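Local coordinates for protein L-ribulose 3-epimerase (Methylomonas sp. DH-1, PDB 7CJ7) that catalyses the manganese-dependent epimerization of ketoses at C3, with highest activity toward L-ribulose, and works as a homodimer with a TIM-barrel fold, at residues K95-L100 with S106-V111; A133-L138 with I147-E152. All blocks are in the same frame, centred on the assembly; numbering follows the deposited sequence.

Contact 1. Residues K95-L100 with S106-V111; sequences KATDVL and SELCGV. With SOL (L-sorbose), chain C.
L100 and L108 both set CG anti to the backbone N, with chi1 of 176° and 178°, and this carries their methyl branches into the space between helix and strand. CD2 of L100 does the main touching. It lies 3.3 Å from E107 O and 3.8 Å from L108 CB, so it presses on both the peptide and the side chain of the strand. L100 CD1 also lies by E107 O, at 3.7 Å, and beyond it by S106 N. L108 answers with its two methyls. CD1 rests 4.2 Å from A96 CB. CD2 meets T97 OG1 at 3.8 Å, the two side chains crossing at about a right angle. That hydroxyl is hydrogen-bonded to L93 O of its own helix; against the methyl it only packs. Cut back to an alanine, L100 would probably leave a gap over the E107-L108 peptide and L108 CB without this apolar neighbour. Farther along the strand, V111 CG2 is 3.6 Å from O4 of the bound L-sorbose. The contact packs helix 83-102 against strand 107-112 in a beta-alpha-beta unit of the barrel. Strands 65-72 and 148-152 flank that strand, and A96 also touches L70.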
# COMPACT_ATOMS: atom_id res chain seq x y z
N LYS A 95 13.25 14.72 22.12
CA LYS A 95 12.41 14.28 23.26
C LYS A 95 12.26 12.75 23.22
O LYS A 95 12.36 12.12 24.30
CB LYS A 95 11.04 14.96 23.24
CG LYS A 95 10.15 14.63 24.43
CD LYS A 95 10.70 15.13 25.75
CE LYS A 95 9.87 14.66 26.93
NZ LYS A 95 10.49 15.07 28.22
N ALA A 96 12.05 12.18 22.04
CA ALA A 96 11.89 10.72 21.85
C ALA A 96 13.19 10.03 22.27
O ALA A 96 13.14 9.03 23.00
CB ALA A 96 11.51 10.38 20.43
N THR A 97 14.33 10.59 21.87
CA THR A 97 15.67 10.07 22.25
C THR A 97 15.79 10.10 23.78
O THR A 97 16.25 9.11 24.35
CB THR A 97 16.78 10.87 21.56
OG1 THR A 97 16.60 10.78 20.15
CG2 THR A 97 18.16 10.37 21.93
N ASP A 98 15.39 11.20 24.41
CA ASP A 98 15.49 11.39 25.87
C ASP A 98 14.65 10.33 26.58
O ASP A 98 15.11 9.76 27.59
CB ASP A 98 15.04 12.79 26.28
CG ASP A 98 15.96 13.93 25.85
OD1 ASP A 98 17.09 13.65 25.39
OD2 ASP A 98 15.54 15.08 26.00
N VAL A 99 13.44 10.08 26.09
CA VAL A 99 12.51 9.09 26.70
C VAL A 99 13.16 7.71 26.58
O VAL A 99 13.18 6.97 27.57
CB VAL A 99 11.13 9.12 26.04
CG1 VAL A 99 10.29 7.91 26.44
CG2 VAL A 99 10.40 10.41 26.39
N LEU A 100 13.68 7.38 25.39
CA LEU A 100 14.30 6.06 25.12
C LEU A 100 15.48 5.87 26.08
O LEU A 100 15.55 4.81 26.70
CB LEU A 100 14.74 6.01 23.67
CG LEU A 100 15.48 4.74 23.25
CD1 LEU A 100 14.60 3.51 23.37
CD2 LEU A 100 15.98 4.89 21.82
N SER A 106 18.10 1.37 23.50
CA SER A 106 19.27 1.70 22.65
C SER A 106 18.88 1.84 21.18
O SER A 106 19.79 2.08 20.36
CB SER A 106 20.35 0.67 22.82
OG SER A 106 19.82 -0.63 22.62
N GLU A 107 17.60 1.68 20.82
CA GLU A 107 17.16 1.75 19.40
C GLU A 107 15.96 2.69 19.26
O GLU A 107 14.92 2.42 19.89
CB GLU A 107 16.81 0.37 18.87
CG GLU A 107 17.94 -0.63 18.98
CD GLU A 107 19.12 -0.38 18.05
OE1 GLU A 107 18.95 0.38 17.06
OE2 GLU A 107 20.21 -0.96 18.31
N LEU A 108 16.13 3.76 18.48
CA LEU A 108 15.01 4.62 18.03
C LEU A 108 14.80 4.34 16.55
O LEU A 108 15.73 4.57 15.77
CB LEU A 108 15.34 6.10 18.26
CG LEU A 108 14.26 7.05 17.76
CD1 LEU A 108 13.01 6.88 18.60
CD2 LEU A 108 14.71 8.50 17.79
N CYS A 109 13.64 3.78 16.19
CA CYS A 109 13.42 3.28 14.82
C CYS A 109 12.07 3.79 14.28
O CYS A 109 11.41 4.60 14.94
CB CYS A 109 13.53 1.76 14.78
SG CYS A 109 12.17 0.91 15.62
N GLY A 110 11.73 3.38 13.06
CA GLY A 110 10.49 3.81 12.41
C GLY A 110 10.71 4.95 11.43
O GLY A 110 11.83 5.14 10.93
N VAL A 111 9.63 5.65 11.12
CA VAL A 111 9.63 6.72 10.09
C VAL A 111 10.02 8.02 10.78
O VAL A 111 9.15 8.89 11.03
CB VAL A 111 8.27 6.77 9.37
CG1 VAL A 111 8.26 7.84 8.28
CG2 VAL A 111 7.94 5.41 8.78
C1 SOL C . 4.27 1.89 9.73
O1 SOL C . 3.60 1.32 8.62
C2 SOL C . 5.20 0.92 10.37
O2 SOL C . 5.62 -0.04 9.76
C3 SOL C . 5.58 1.14 11.83
O3 SOL C . 6.76 0.44 12.16
C4 SOL C . 5.72 2.62 12.16
O4 SOL C . 6.77 3.18 11.36
C5 SOL C . 6.03 2.90 13.63
O5 SOL C . 6.33 4.29 13.79
C6 SOL C . 4.90 2.53 14.57
O6 SOL C . 5.28 2.78 15.92

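Contact 2. Residues A133-L138 with I147-E152; sequences AAMQRL and INIDLE. With MN (manganese (II) ion), chain D; SOL (L-sorbose), chain C.
The beta-alpha-beta unit of strand 107-112, helix 125-143 and strand 148-152 is closed here by apolar packing, in which M135 and L138 meet I149 and L151. L138 CG sits 4.0 Å from I149 CG2, and L138 CD2 is equally close to I149 CD1. I149 has CG1 between the backbone N and the carbonyl carbon (chi1 69°), which brings CD1 to 3.8 Å from M135 O. M135 SD lies 4.3 Å from I149 CD1, while its CG meets L151 CD2 at 3.8 Å, the two side chains lying alongside and pointing opposite ways. The strand ends in the active site. E152 takes no part in the helix packing. With CG anti to the backbone N and the chain extended beyond it, its carboxylate reaches metal and sugar: OE2 binds manganese at 2.1 Å, and OE1 accepts a 2.7 Å hydrogen bond from O4 of L-sorbose. The sugar chelates the same metal through O2 and O3. D185, H211 and E246 supply the other protein ligands, and E152 is probably a proton donor/acceptor. F171 of helix 165-175 touches both M135 and L151, T97 of helix 83-102 touches L138, and strand 148-152 lies between strands 107-112 and 180-185.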
# COMPACT_ATOMS: atom_id res chain seq x y z
N ALA A 133 20.04 15.93 6.49
CA ALA A 133 20.64 16.84 7.49
C ALA A 133 20.01 16.56 8.86
O ALA A 133 20.75 16.50 9.85
CB ALA A 133 20.46 18.28 7.07
N ALA A 134 18.69 16.40 8.90
CA ALA A 134 17.94 16.13 10.15
C ALA A 134 18.45 14.83 10.76
O ALA A 134 18.57 14.75 12.00
CB ALA A 134 16.46 16.07 9.89
N MET A 135 18.73 13.82 9.93
CA MET A 135 19.14 12.50 10.47
C MET A 135 20.59 12.59 10.95
O MET A 135 20.95 11.86 11.91
CB MET A 135 18.95 11.38 9.45
CG MET A 135 17.48 11.10 9.15
SD MET A 135 16.48 10.69 10.61
CE MET A 135 15.95 12.32 11.15
N GLN A 136 21.41 13.46 10.36
CA GLN A 136 22.76 13.72 10.89
C GLN A 136 22.65 14.35 12.28
O GLN A 136 23.37 13.89 13.18
CB GLN A 136 23.56 14.61 9.95
CG GLN A 136 23.88 13.91 8.64
CD GLN A 136 24.51 14.83 7.64
OE1 GLN A 136 24.26 16.03 7.63
NE2 GLN A 136 25.33 14.27 6.77
N ARG A 137 21.81 15.37 12.44
CA ARG A 137 21.67 16.07 13.75
C ARG A 137 21.14 15.08 14.79
O ARG A 137 21.66 15.07 15.93
CB ARG A 137 20.78 17.31 13.61
CG ARG A 137 21.34 18.38 12.68
CD ARG A 137 20.59 19.69 12.80
NE ARG A 137 19.19 19.59 12.43
CZ ARG A 137 18.72 19.68 11.19
NH1 ARG A 137 19.55 19.86 10.18
NH2 ARG A 137 17.43 19.58 10.96
N LEU A 138 20.15 14.26 14.43
CA LEU A 138 19.55 13.28 15.37
C LEU A 138 20.60 12.22 15.72
O LEU A 138 20.74 11.91 16.89
CB LEU A 138 18.32 12.63 14.74
CG LEU A 138 17.74 11.48 15.55
CD1 LEU A 138 17.35 11.93 16.95
CD2 LEU A 138 16.55 10.86 14.83
N ILE A 147 22.60 5.64 21.80
CA ILE A 147 21.40 5.20 21.04
C ILE A 147 21.73 5.13 19.54
O ILE A 147 22.36 6.07 19.00
CB ILE A 147 20.20 6.11 21.38
CG1 ILE A 147 19.65 5.78 22.77
CG2 ILE A 147 19.13 6.02 20.30
CD1 ILE A 147 18.81 6.88 23.37
N ASN A 148 21.36 4.02 18.91
CA ASN A 148 21.35 3.87 17.43
C ASN A 148 20.00 4.35 16.89
O ASN A 148 18.96 4.10 17.53
CB ASN A 148 21.58 2.43 16.99
CG ASN A 148 22.87 1.82 17.50
OD1 ASN A 148 23.92 2.44 17.40
ND2 ASN A 148 22.79 0.61 18.02
N ILE A 149 20.01 4.95 15.71
CA ILE A 149 18.75 5.27 14.98
C ILE A 149 18.66 4.34 13.77
O ILE A 149 19.68 4.09 13.11
CB ILE A 149 18.63 6.75 14.61
CG1 ILE A 149 19.64 7.18 13.54
CG2 ILE A 149 18.76 7.60 15.87
CD1 ILE A 149 19.40 8.60 13.05
N ASP A 150 17.47 3.82 13.53
CA ASP A 150 17.19 2.87 12.43
C ASP A 150 16.06 3.46 11.59
O ASP A 150 14.94 3.64 12.13
CB ASP A 150 16.88 1.48 12.99
CG ASP A 150 17.79 1.08 14.14
OD1 ASP A 150 18.90 0.56 13.86
OD2 ASP A 150 17.39 1.31 15.31
N LEU A 151 16.35 3.78 10.34
CA LEU A 151 15.42 4.48 9.43
C LEU A 151 14.58 3.43 8.70
O LEU A 151 15.15 2.64 7.90
CB LEU A 151 16.25 5.34 8.47
CG LEU A 151 16.88 6.60 9.07
CD1 LEU A 151 17.92 6.29 10.13
CD2 LEU A 151 17.49 7.44 7.97
N GLU A 152 13.29 3.39 9.01
CA GLU A 152 12.38 2.35 8.47
C GLU A 152 11.97 2.73 7.05
O GLU A 152 11.29 3.75 6.86
CB GLU A 152 11.16 2.18 9.35
CG GLU A 152 10.38 0.93 9.00
CD GLU A 152 9.17 0.72 9.88
OE1 GLU A 152 8.84 1.64 10.70
OE2 GLU A 152 8.57 -0.34 9.76
MN MN D . 7.02 -1.32 10.74
C1 SOL C . 4.27 1.89 9.73
O1 SOL C . 3.60 1.32 8.62
C2 SOL C . 5.20 0.92 10.37
O2 SOL C . 5.62 -0.04 9.76
C3 SOL C . 5.58 1.14 11.83
O3 SOL C . 6.76 0.44 12.16
C4 SOL C . 5.72 2.62 12.16
O4 SOL C . 6.77 3.18 11.36
C5 SOL C . 6.03 2.90 13.63
O5 SOL C . 6.33 4.29 13.79
C6 SOL C . 4.90 2.53 14.57
O6 SOL C . 5.28 2.78 15.92

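Both contacts are buried, and each packs a barrel helix on the strand that follows it. They are consecutive units: strand 107-112 ends contact 1 and begins the unit that contact 2 closes. The two strands are neighbours in the sheet, joined by backbone hydrogen bonds, among them a probable one from N148 N to S106 O. The two helices pack side by side, and T97 O lies 3.5 Å from I147 CD1. Contact 1 presses a leucine onto strand backbone, whereas contact 2 relies more on side chain against side chain. The inward side chains E107 and D150 bring carboxylates close, and K5 pairs with both. Toward the sugar, contact 1 gives pocket wall and contact 2 a metal ligand.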